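Long-range contact in pyridoxal kinase (Lactobacillus plantarum, PDB 3H74), which probably phosphorylates pyridoxal at the expense of ATP to make pyridoxal 5'-phosphate: residues 103-108 with 220-225. Sequence-based numbering, arbitrary orientation.
Sequences LLVVDP and VIAGLL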
loop_
_atom_site.group_PDB
_atom_site.type_symbol
_atom_site.label_atom_id
_atom_site.label_comp_id
_atom_site.label_asym_id
_atom_site.label_seq_id
_atom_site.Cartn_x
_atom_site.Cartn_y
_atom_site.Cartn_z
ATOM N N LEU A 103 13.190 6.470 -2.553
ATOM C CA LEU A 103 11.912 5.860 -2.925
ATOM C C LEU A 103 10.865 6.170 -1.870
ATOM O O LEU A 103 11.097 5.940 -0.674
ATOM C CB LEU A 103 12.044 4.338 -3.063
ATOM C CG LEU A 103 10.746 3.587 -3.417
ATOM C CD1 LEU A 103 10.285 3.881 -4.835
ATOM C CD2 LEU A 103 10.904 2.092 -3.223
ATOM N N LEU A 104 9.719 6.672 -2.325
ATOM C CA LEU A 104 8.545 6.827 -1.478
ATOM C C LEU A 104 7.354 6.212 -2.194
ATOM O O LEU A 104 7.000 6.638 -3.292
ATOM C CB LEU A 104 8.271 8.299 -1.155
ATOM C CG LEU A 104 6.967 8.618 -0.407
ATOM C CD1 LEU A 104 6.847 7.855 0.918
ATOM C CD2 LEU A 104 6.835 10.115 -0.162
ATOM N N VAL A 105 6.753 5.201 -1.571
ATOM C CA VAL A 105 5.532 4.572 -2.092
ATOM C C VAL A 105 4.413 4.869 -1.096
ATOM O O VAL A 105 4.583 4.654 0.107
ATOM C CB VAL A 105 5.723 3.037 -2.291
ATOM C CG1 VAL A 105 4.439 2.361 -2.771
ATOM C CG2 VAL A 105 6.882 2.755 -3.254
ATOM N N VAL A 106 3.281 5.361 -1.587
ATOM C CA VAL A 106 2.115 5.556 -0.733
ATOM C C VAL A 106 0.926 4.768 -1.268
ATOM O O VAL A 106 0.564 4.884 -2.445
ATOM C CB VAL A 106 1.734 7.049 -0.600
ATOM C CG1 VAL A 106 0.504 7.220 0.268
ATOM C CG2 VAL A 106 2.884 7.840 -0.026
ATOM N N ASP A 107 0.344 3.942 -0.404
ATOM C CA ASP A 107 -0.940 3.321 -0.682
ATOM C C ASP A 107 -1.988 4.273 -0.094
ATOM O O ASP A 107 -2.100 4.385 1.129
ATOM C CB ASP A 107 -1.013 1.934 -0.035
ATOM C CG ASP A 107 -2.285 1.210 -0.369
ATOM O OD1 ASP A 107 -3.226 1.866 -0.874
ATOM O OD2 ASP A 107 -2.355 -0.013 -0.111
ATOM N N PRO A 108 -2.723 5.008 -0.955
ATOM C CA PRO A 108 -3.611 6.065 -0.471
ATOM C C PRO A 108 -4.948 5.490 -0.012
ATOM O O PRO A 108 -5.970 5.647 -0.672
ATOM C CB PRO A 108 -3.787 6.947 -1.705
ATOM C CG PRO A 108 -3.696 6.004 -2.849
ATOM C CD PRO A 108 -2.753 4.897 -2.425
ATOM N N VAL A 220 5.299 -5.670 -1.613
ATOM C CA VAL A 220 6.073 -6.293 -2.689
ATOM C C VAL A 220 6.547 -5.262 -3.711
ATOM O O VAL A 220 7.707 -5.266 -4.116
ATOM C CB VAL A 220 5.290 -7.441 -3.361
ATOM C CG1 VAL A 220 5.976 -7.903 -4.620
ATOM C CG2 VAL A 220 5.125 -8.600 -2.386
ATOM N N ILE A 221 5.648 -4.371 -4.107
ATOM C CA ILE A 221 6.011 -3.327 -5.064
ATOM C C ILE A 221 7.119 -2.422 -4.513
ATOM O O ILE A 221 8.133 -2.184 -5.187
ATOM C CB ILE A 221 4.770 -2.518 -5.492
ATOM C CG1 ILE A 221 3.859 -3.380 -6.374
ATOM C CG2 ILE A 221 5.166 -1.212 -6.206
ATOM C CD1 ILE A 221 2.512 -2.768 -6.702
ATOM N N ALA A 222 6.955 -1.953 -3.276
ATOM C CA ALA A 222 7.977 -1.119 -2.660
ATOM C C ALA A 222 9.294 -1.873 -2.559
ATOM O O ALA A 222 10.354 -1.302 -2.845
ATOM C CB ALA A 222 7.532 -0.633 -1.300
ATOM N N GLY A 223 9.238 -3.143 -2.151
ATOM C CA GLY A 223 10.441 -3.950 -2.007
ATOM C C GLY A 223 11.183 -4.139 -3.315
ATOM O O GLY A 223 12.415 -4.053 -3.366
ATOM N N LEU A 224 10.447 -4.402 -4.387
ATOM C CA LEU A 224 11.075 -4.589 -5.697
ATOM C C LEU A 224 11.644 -3.286 -6.258
ATOM O O LEU A 224 12.766 -3.258 -6.776
ATOM C CB LEU A 224 10.101 -5.235 -6.685
ATOM C CG LEU A 224 9.711 -6.682 -6.374
ATOM C CD1 LEU A 224 8.531 -7.098 -7.235
ATOM C CD2 LEU A 224 10.893 -7.637 -6.581
ATOM N N LEU A 225 10.887 -2.203 -6.125
ATOM C CA LEU A 225 11.381 -0.913 -6.594
ATOM C C LEU A 225 12.633 -0.506 -5.836
ATOM O O LEU A 225 13.583 0.001 -6.431
ATOM C CB LEU A 225 10.314 0.163 -6.474
ATOM C CG LEU A 225 9.102 -0.006 -7.388
ATOM C CD1 LEU A 225 8.077 1.051 -7.054
ATOM C CD2 LEU A 225 9.501 0.075 -8.865
#
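L103 reaches the one flat group that takes part here, the peptide carbonyl of A222, at its oxygen and not over a face: L103 CD2 lies 3.5 Å from A222 O, with a C-O-CD2 angle of about 128°. In this ribokinase-type fold, helix 213-226 lies against the central sheet, where strand 103-106 runs between strands 77-80 and 137-138. The axes of the strand and of helical segment 220-225 approach to 9.2 Å and run nearly antiparallel, at 168°. The helix begins in the GTGD sequence, which in relatives shapes the anion hole beside the transferred phosphate.

No hydrogen bond spans the two segments; apart from the methyl at A222 O, aliphatic carbons meet aliphatic carbons. L103 and V105, two residues apart, both direct their CB toward the helix, while L104 between them turns to A78 and I80. The L103 and L225 side chains cross at about a right angle, and L103 CD2 sits 3.8 Å from L225 CB, its CD1 slightly farther from the same carbon. Beyond the contact, L225 also touches T234 of helix 231-251, and I221 packs on L235 and A238 there.

V105 carries the second patch through a single branch. With CG1 anti to the backbone N (chi1 177°), CG2 stands beside that N and takes the helix contacts: V105 CG2 is 4.0 Å from A222 CB and 4.3 Å from L225 CD1.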